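Local coordinates for protein troponin C (Chlamys nipponensis akazara, PDB 3TZ1) that binds calcium through this C-terminal EF-hand domain of the troponin C subunit, part of the complex that regulates striated muscle contraction, at residues Leu4-Leu9 against Lys66-Met70; Gly22-Val26 against Gly58-Tyr62. All coordinates share one frame; numbering follows the deposited sequence.

Interaction 1. Residues Leu4-Leu9 against Lys66-Met70; sequences LDEREL and KCLMM
The backbones stand closest at Leu4 and Met70, whose CA atoms are 6.0 Å apart, and slightly farther at Leu9 and Lys66, 7.3 Å between CA atoms; no backbone hydrogen bond joins the two segments. Leu9 takes the centre: chi1 (-174°) carries CG toward helix 62-70, and chi2 (74°) turns CD1 onto Met69 CB at 3.4 Å, a tight approach, and CD2 to where it touches both Lys66 CB and Met70 SD, each at 3.8 Å. Leu4 extends this apolar patch, its CD1 reaching Met69 CE at 3.7 Å as the two side chains pass at a slant. Met70 lies along the same residue, CG 4.0 Å from Leu4 CB, and its bend at chi3 brings CE to 3.1 Å from the backbone Leu4 O. Helices 6-16 and 62-70 are the first and last of a paired EF-hand domain, the outer helices of its two helix-loop-helix units. At the margin the chemistry turns ionic. Lys66, fully extended beyond CG, crosses Glu6 at about a right angle and puts NZ 2.9 Å from Glu6 OE1, on the syn side and 16° out of the carboxylate plane; its second bond, to Glu6 OE2, is weak. That second oxygen has a stronger partner in Tyr62 OH, which helps fix the turn of the carboxylate.

Interaction 2. Residues Gly22-Val26 against Gly58-Tyr62; sequences GVIKV and GTVDY. With CA (calcium ion), chain C.
Val60 and Ile24 form an antiparallel hydrogen-bonded pair: Ile24 N gives to Val60 O at 2.9 Å, and Val60 N to Ile24 O at 2.7 Å, both nearly straight at 168° and 162°. One pair on, Lys25 and Thr59 form the non-hydrogen-bonded pair, CA to CA 4.4 Å, and Val26 N then reaches Gly58 O at 3.1 Å from above the carbonyl plane. This short two-stranded sheet is the link between the two loops of a paired EF-hand domain, of which the one with Thr59 holds the calcium ion. Thr59 O, pointing away from the strand partner, binds the metal at 2.4 Å. Asp53, Asp55, Ser57 and Glu64 also bind it, and Asp61 OD2 accepts from a water that is itself a ligand.

Side chains alternate across the sheet. On the Thr59 face, Val23 leans obliquely over Thr59, CB to CB 3.9 Å. Its CG1 stands anti to the carbonyl carbon (chi1 -66°), which leaves CG2 turned onto Thr59 CB and CG2. An alanine in place of Val23 would remove both methyls, and is likely to leave a gap where Val23 CG2 lay on Thr59 CG2 and CG1 beside Asp61 CA. On the other face Ile24 CB meets Val60 CB at 4.1 Å. Beyond the paired strands, a water joins Gly22 O to Tyr62 N, accepting from the latter at 2.8 Å. Ile24 packs on Phe13 and Leu16 of helix 6-16, Val60 on Thr52 of helix 42-52, and both on Phe65 of helix 62-70, while Val26 lies against Ile49 of helix 42-52.

How the interactions relate
Interaction 2 is nested in the chain within the loop closed by interaction 1, and their centres lie 15 Å apart. Each is partly buried: Ile24, Val26 and Val60 are the buried side of interaction 2, with Gly22 and Lys25 exposed, while in interaction 1 Leu9 and Met69 are buried and Leu4 is exposed. Interaction 2 lies nearer the centre of the chain and adds backbone bonds and metal coordination to its apolar packing; interaction 1 joins helices through leucine and methionine side chains with an ion pair at its margin. Strand 24-25 follows helix 6-16, and strand 59-60 precedes helix 62-70, so the same two chain neighbourhoods meet twice. Tyr62, at the end of 58-62, reaches into interaction 1, its OH packing against Leu9 CD2.

Interaction 1. Residues Leu4-Leu9 against Lys66-Met70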
ATOM      1  N   LEU A   4      -1.335  -2.056 -14.073  1.00 46.50           N
ATOM      2  CA  LEU A   4      -0.038  -2.335 -13.469  1.00 46.46           C
ATOM      3  C   LEU A   4       0.511  -3.677 -13.957  1.00 45.18           C
ATOM      4  O   LEU A   4      -0.146  -4.709 -13.832  1.00 48.81           O
ATOM      5  CB  LEU A   4      -0.152  -2.341 -11.940  1.00 48.92           C
ATOM      6  CG  LEU A   4       0.905  -1.588 -11.126  1.00 48.09           C
ATOM      7  CD1 LEU A   4       0.745  -1.899  -9.658  1.00 33.43           C
ATOM      8  CD2 LEU A   4       2.307  -1.944 -11.584  1.00 51.08           C
ATOM      9  N   ASP A   5       1.713  -3.648 -14.523  1.00 37.22           N
ATOM     10  CA  ASP A   5       2.447  -4.858 -14.865  1.00 38.60           C
ATOM     11  C   ASP A   5       2.608  -5.705 -13.605  1.00 36.15           C
ATOM     12  O   ASP A   5       2.979  -5.182 -12.553  1.00 33.59           O
ATOM     13  CB  ASP A   5       3.831  -4.483 -15.409  1.00 43.90           C
ATOM     14  CG  ASP A   5       4.484  -5.613 -16.182  1.00 52.02           C
ATOM     15  OD1 ASP A   5       4.760  -6.669 -15.574  1.00 52.76           O
ATOM     16  OD2 ASP A   5       4.730  -5.440 -17.396  1.00 52.78           O
ATOM     17  N   GLU A   6       2.328  -7.005 -13.699  1.00 38.99           N
ATOM     18  CA  GLU A   6       2.447  -7.873 -12.525  1.00 38.28           C
ATOM     19  C   GLU A   6       3.898  -8.029 -12.076  1.00 32.92           C
ATOM     20  O   GLU A   6       4.170  -8.266 -10.902  1.00 28.38           O
ATOM     21  CB  GLU A   6       1.811  -9.246 -12.759  1.00 45.36           C
ATOM     22  CG  GLU A   6       1.833 -10.134 -11.521  1.00 50.92           C
ATOM     23  CD  GLU A   6       0.500 -10.812 -11.234  1.00 55.60           C
ATOM     24  OE1 GLU A   6      -0.464 -10.614 -12.008  1.00 61.08           O
ATOM     25  OE2 GLU A   6       0.420 -11.546 -10.224  1.00 50.99           O
ATOM     26  N   ARG A   7       4.827  -7.900 -13.018  1.00 34.45           N
ATOM     27  CA  ARG A   7       6.249  -7.917 -12.679  1.00 31.20           C
ATOM     28  C   ARG A   7       6.579  -6.767 -11.751  1.00 24.73           C
ATOM     29  O   ARG A   7       7.349  -6.909 -10.795  1.00 25.97           O
ATOM     30  CB  ARG A   7       7.108  -7.797 -13.935  1.00 38.41           C
ATOM     31  CG  ARG A   7       7.550  -9.116 -14.514  1.00 48.85           C
ATOM     32  CD  ARG A   7       8.357  -8.873 -15.777  1.00 54.30           C
ATOM     33  NE  ARG A   7       7.618  -8.028 -16.712  1.00 56.74           N
ATOM     34  CZ  ARG A   7       8.089  -7.615 -17.883  1.00 59.58           C
ATOM     35  NH1 ARG A   7       9.309  -7.966 -18.272  1.00 58.88           N
ATOM     36  NH2 ARG A   7       7.336  -6.849 -18.665  1.00 59.07           N
ATOM     37  N   GLU A   8       6.008  -5.610 -12.056  1.00 27.81           N
ATOM     38  CA  GLU A   8       6.236  -4.413 -11.266  1.00 31.53           C
ATOM     39  C   GLU A   8       5.583  -4.563  -9.897  1.00 24.92           C
ATOM     40  O   GLU A   8       6.148  -4.167  -8.879  1.00 24.64           O
ATOM     41  CB  GLU A   8       5.653  -3.207 -11.994  1.00 37.91           C
ATOM     42  CG  GLU A   8       6.369  -1.922 -11.714  1.00 35.63           C
ATOM     43  CD  GLU A   8       5.772  -0.771 -12.479  1.00 33.42           C
ATOM     44  OE1 GLU A   8       5.197  -1.013 -13.564  1.00 38.67           O
ATOM     45  OE2 GLU A   8       5.867   0.369 -11.988  1.00 30.15           O
ATOM     46  N   LEU A   9       4.381  -5.133  -9.890  1.00 22.17           N
ATOM     47  CA  LEU A   9       3.653  -5.404  -8.655  1.00 18.97           C
ATOM     48  C   LEU A   9       4.441  -6.332  -7.741  1.00 21.12           C
ATOM     49  O   LEU A   9       4.558  -6.087  -6.538  1.00 21.34           O
ATOM     50  CB  LEU A   9       2.295  -6.044  -8.965  1.00 22.19           C
ATOM     51  CG  LEU A   9       1.395  -6.237  -7.745  1.00 31.71           C
ATOM     52  CD1 LEU A   9       0.845  -4.894  -7.308  1.00 34.82           C
ATOM     53  CD2 LEU A   9       0.257  -7.216  -8.042  1.00 31.32           C
ATOM     54  N   LYS A  66      -2.518  -7.137  -4.534  1.00 20.53           N
ATOM     55  CA  LYS A  66      -2.926  -7.159  -5.934  1.00 23.02           C
ATOM     56  C   LYS A  66      -4.313  -6.561  -6.116  1.00 26.67           C
ATOM     57  O   LYS A  66      -4.563  -5.803  -7.060  1.00 30.44           O
ATOM     58  CB  LYS A  66      -2.876  -8.589  -6.486  1.00 27.06           C
ATOM     59  CG  LYS A  66      -3.224  -8.683  -7.953  1.00 36.66           C
ATOM     60  CD  LYS A  66      -2.923 -10.057  -8.526  1.00 44.44           C
ATOM     61  CE  LYS A  66      -3.205 -10.075 -10.023  1.00 51.15           C
ATOM     62  NZ  LYS A  66      -2.919 -11.398 -10.644  1.00 56.26           N
ATOM     63  N   CYS A  67      -5.211  -6.900  -5.201  1.00 27.22           N
ATOM     64  CA  CYS A  67      -6.573  -6.375  -5.225  1.00 30.85           C
ATOM     65  C   CYS A  67      -6.562  -4.854  -5.216  1.00 26.17           C
ATOM     66  O   CYS A  67      -7.300  -4.217  -5.962  1.00 32.91           O
ATOM     67  CB  CYS A  67      -7.369  -6.894  -4.029  1.00 34.91           C
ATOM     68  SG  CYS A  67      -7.962  -8.593  -4.217  1.00 52.89           S
ATOM     69  N   LEU A  68      -5.726  -4.274  -4.362  1.00 22.15           N
ATOM     70  CA  LEU A  68      -5.635  -2.820  -4.279  1.00 22.71           C
ATOM     71  C   LEU A  68      -5.039  -2.260  -5.556  1.00 23.33           C
ATOM     72  O   LEU A  68      -5.593  -1.350  -6.184  1.00 21.36           O
ATOM     73  CB  LEU A  68      -4.771  -2.394  -3.091  1.00 20.39           C
ATOM     74  CG  LEU A  68      -4.349  -0.914  -3.100  1.00 17.95           C
ATOM     75  CD1 LEU A  68      -5.578   0.008  -2.995  1.00 24.47           C
ATOM     76  CD2 LEU A  68      -3.376  -0.629  -1.977  1.00 19.42           C
ATOM     77  N   MET A  69      -3.903  -2.820  -5.950  1.00 23.52           N
ATOM     78  CA  MET A  69      -3.098  -2.198  -6.985  1.00 26.71           C
ATOM     79  C   MET A  69      -3.635  -2.394  -8.404  1.00 29.42           C
ATOM     80  O   MET A  69      -3.493  -1.511  -9.249  1.00 34.41           O
ATOM     81  CB  MET A  69      -1.648  -2.668  -6.860  1.00 22.70           C
ATOM     82  CG  MET A  69      -1.016  -2.335  -5.503  1.00 19.73           C
ATOM     83  SD  MET A  69      -0.957  -0.563  -5.132  1.00 25.16           S
ATOM     84  CE  MET A  69      -0.057   0.037  -6.554  1.00 28.92           C
ATOM     85  N   MET A  70      -4.230  -3.552  -8.676  1.00 23.58           N
ATOM     86  CA  MET A  70      -4.707  -3.847 -10.027  1.00 23.47           C
ATOM     87  C   MET A  70      -6.215  -3.659 -10.264  1.00 34.79           C
ATOM     88  O   MET A  70      -6.714  -3.901 -11.361  1.00 35.14           O
ATOM     89  CB  MET A  70      -4.182  -5.211 -10.507  1.00 29.10           C
ATOM     90  CG  MET A  70      -2.664  -5.182 -10.740  1.00 32.77           C
ATOM     91  SD  MET A  70      -1.880  -6.754 -11.141  1.00102.20           S
ATOM     92  CE  MET A  70      -2.158  -6.857 -12.907  1.00 66.87           C
TER

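Interaction 2. Residues Gly22-Val26 against Gly58-Tyr62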
ATOM      1  N   GLY A  22       6.762 -12.592   3.395  1.00 26.49           N
ATOM      2  CA  GLY A  22       5.689 -12.776   2.433  1.00 26.34           C
ATOM      3  C   GLY A  22       4.512 -11.828   2.618  1.00 27.56           C
ATOM      4  O   GLY A  22       3.447 -12.016   2.031  1.00 24.41           O
ATOM      5  N   VAL A  23       4.695 -10.810   3.450  1.00 26.57           N
ATOM      6  CA  VAL A  23       3.641  -9.822   3.682  1.00 24.62           C
ATOM      7  C   VAL A  23       4.240  -8.433   3.835  1.00 24.60           C
ATOM      8  O   VAL A  23       5.443  -8.284   4.037  1.00 27.12           O
ATOM      9  CB  VAL A  23       2.820 -10.124   4.958  1.00 27.78           C
ATOM     10  CG1 VAL A  23       2.036 -11.419   4.809  1.00 31.29           C
ATOM     11  CG2 VAL A  23       3.730 -10.161   6.190  1.00 30.96           C
ATOM     12  N   ILE A  24       3.390  -7.416   3.727  1.00 20.25           N
ATOM     13  CA  ILE A  24       3.778  -6.059   4.082  1.00 22.80           C
ATOM     14  C   ILE A  24       3.082  -5.729   5.403  1.00 20.23           C
ATOM     15  O   ILE A  24       1.869  -5.794   5.487  1.00 24.02           O
ATOM     16  CB  ILE A  24       3.339  -5.058   2.997  1.00 23.27           C
ATOM     17  CG1 ILE A  24       3.923  -5.464   1.637  1.00 25.52           C
ATOM     18  CG2 ILE A  24       3.776  -3.641   3.365  1.00 22.41           C
ATOM     19  CD1 ILE A  24       3.355  -4.679   0.467  1.00 24.41           C
ATOM     20  N   LYS A  25       3.850  -5.409   6.441  1.00 20.11           N
ATOM     21  CA  LYS A  25       3.258  -5.043   7.721  1.00 24.53           C
ATOM     22  C   LYS A  25       2.524  -3.717   7.567  1.00 20.79           C
ATOM     23  O   LYS A  25       2.948  -2.847   6.809  1.00 20.72           O
ATOM     24  CB  LYS A  25       4.330  -4.937   8.808  1.00 36.52           C
ATOM     25  CG  LYS A  25       4.977  -6.263   9.180  1.00 43.57           C
ATOM     26  CD  LYS A  25       6.243  -6.044   9.993  1.00 48.28           C
ATOM     27  CE  LYS A  25       5.944  -5.600  11.426  1.00 54.42           C
ATOM     28  NZ  LYS A  25       5.454  -6.716  12.290  1.00 60.60           N
ATOM     29  N   VAL A  26       1.420  -3.564   8.282  1.00 21.24           N
ATOM     30  CA  VAL A  26       0.625  -2.351   8.161  1.00 24.98           C
ATOM     31  C   VAL A  26       1.398  -1.101   8.612  1.00 29.42           C
ATOM     32  O   VAL A  26       1.120   0.007   8.152  1.00 27.10           O
ATOM     33  CB  VAL A  26      -0.734  -2.510   8.884  1.00 27.34           C
ATOM     34  CG1 VAL A  26      -1.229  -1.181   9.418  1.00 43.80           C
ATOM     35  CG2 VAL A  26      -1.741  -3.154   7.937  1.00 26.58           C
ATOM     36  N   GLY A  58      -3.329  -7.083  10.192  1.00 29.38           N
ATOM     37  CA  GLY A  58      -2.194  -6.220  10.448  1.00 26.42           C
ATOM     38  C   GLY A  58      -1.066  -6.480   9.464  1.00 26.11           C
ATOM     39  O   GLY A  58       0.040  -5.972   9.621  1.00 25.29           O
ATOM     40  N   THR A  59      -1.350  -7.283   8.445  1.00 23.50           N
ATOM     41  CA  THR A  59      -0.370  -7.580   7.409  1.00 22.40           C
ATOM     42  C   THR A  59      -1.074  -7.577   6.057  1.00 25.02           C
ATOM     43  O   THR A  59      -2.233  -7.975   5.953  1.00 21.41           O
ATOM     44  CB  THR A  59       0.243  -8.970   7.616  1.00 23.37           C
ATOM     45  OG1 THR A  59      -0.810  -9.940   7.673  1.00 27.76           O
ATOM     46  CG2 THR A  59       1.034  -9.018   8.908  1.00 30.62           C
ATOM     47  N   VAL A  60      -0.381  -7.145   5.020  1.00 21.88           N
ATOM     48  CA  VAL A  60      -0.963  -7.147   3.683  1.00 22.65           C
ATOM     49  C   VAL A  60      -0.358  -8.297   2.895  1.00 25.17           C
ATOM     50  O   VAL A  60       0.829  -8.267   2.582  1.00 23.10           O
ATOM     51  CB  VAL A  60      -0.683  -5.810   2.957  1.00 22.69           C
ATOM     52  CG1 VAL A  60      -1.249  -5.837   1.546  1.00 20.68           C
ATOM     53  CG2 VAL A  60      -1.284  -4.641   3.742  1.00 24.75           C
ATOM     54  N   ASP A  61      -1.147  -9.325   2.586  1.00 23.06           N
ATOM     55  CA  ASP A  61      -0.593 -10.421   1.789  1.00 23.34           C
ATOM     56  C   ASP A  61      -0.625 -10.061   0.302  1.00 22.30           C
ATOM     57  O   ASP A  61      -1.150  -9.010  -0.073  1.00 22.48           O
ATOM     58  CB  ASP A  61      -1.278 -11.771   2.098  1.00 26.92           C
ATOM     59  CG  ASP A  61      -2.777 -11.753   1.849  1.00 30.43           C
ATOM     60  OD1 ASP A  61      -3.201 -11.344   0.748  1.00 30.83           O
ATOM     61  OD2 ASP A  61      -3.534 -12.160   2.758  1.00 32.18           O
ATOM     62  N   TYR A  62      -0.056 -10.907  -0.552  1.00 26.30           N
ATOM     63  CA  TYR A  62       0.085 -10.519  -1.958  1.00 26.07           C
ATOM     64  C   TYR A  62      -1.267 -10.391  -2.652  1.00 19.57           C
ATOM     65  O   TYR A  62      -1.456  -9.538  -3.520  1.00 23.80           O
ATOM     66  CB  TYR A  62       0.992 -11.483  -2.730  1.00 28.40           C
ATOM     67  CG  TYR A  62       1.171 -11.092  -4.182  1.00 27.15           C
ATOM     68  CD1 TYR A  62       0.552 -11.814  -5.197  1.00 30.42           C
ATOM     69  CD2 TYR A  62       1.948 -10.000  -4.537  1.00 27.63           C
ATOM     70  CE1 TYR A  62       0.708 -11.458  -6.527  1.00 28.73           C
ATOM     71  CE2 TYR A  62       2.105  -9.631  -5.864  1.00 24.68           C
ATOM     72  CZ  TYR A  62       1.488 -10.370  -6.852  1.00 25.00           C
ATOM     73  OH  TYR A  62       1.642 -10.010  -8.171  1.00 30.53           O
TER
HETATM   74 CA    CA C   1      -4.348  -8.981   5.783  1.00 27.32          CA
HETATM   75  O   HOH W   1       1.516 -13.080   0.363  1.00 33.04           O
HETATM   76  O   HOH W   2      -3.558 -11.395   5.108  1.00 35.54           O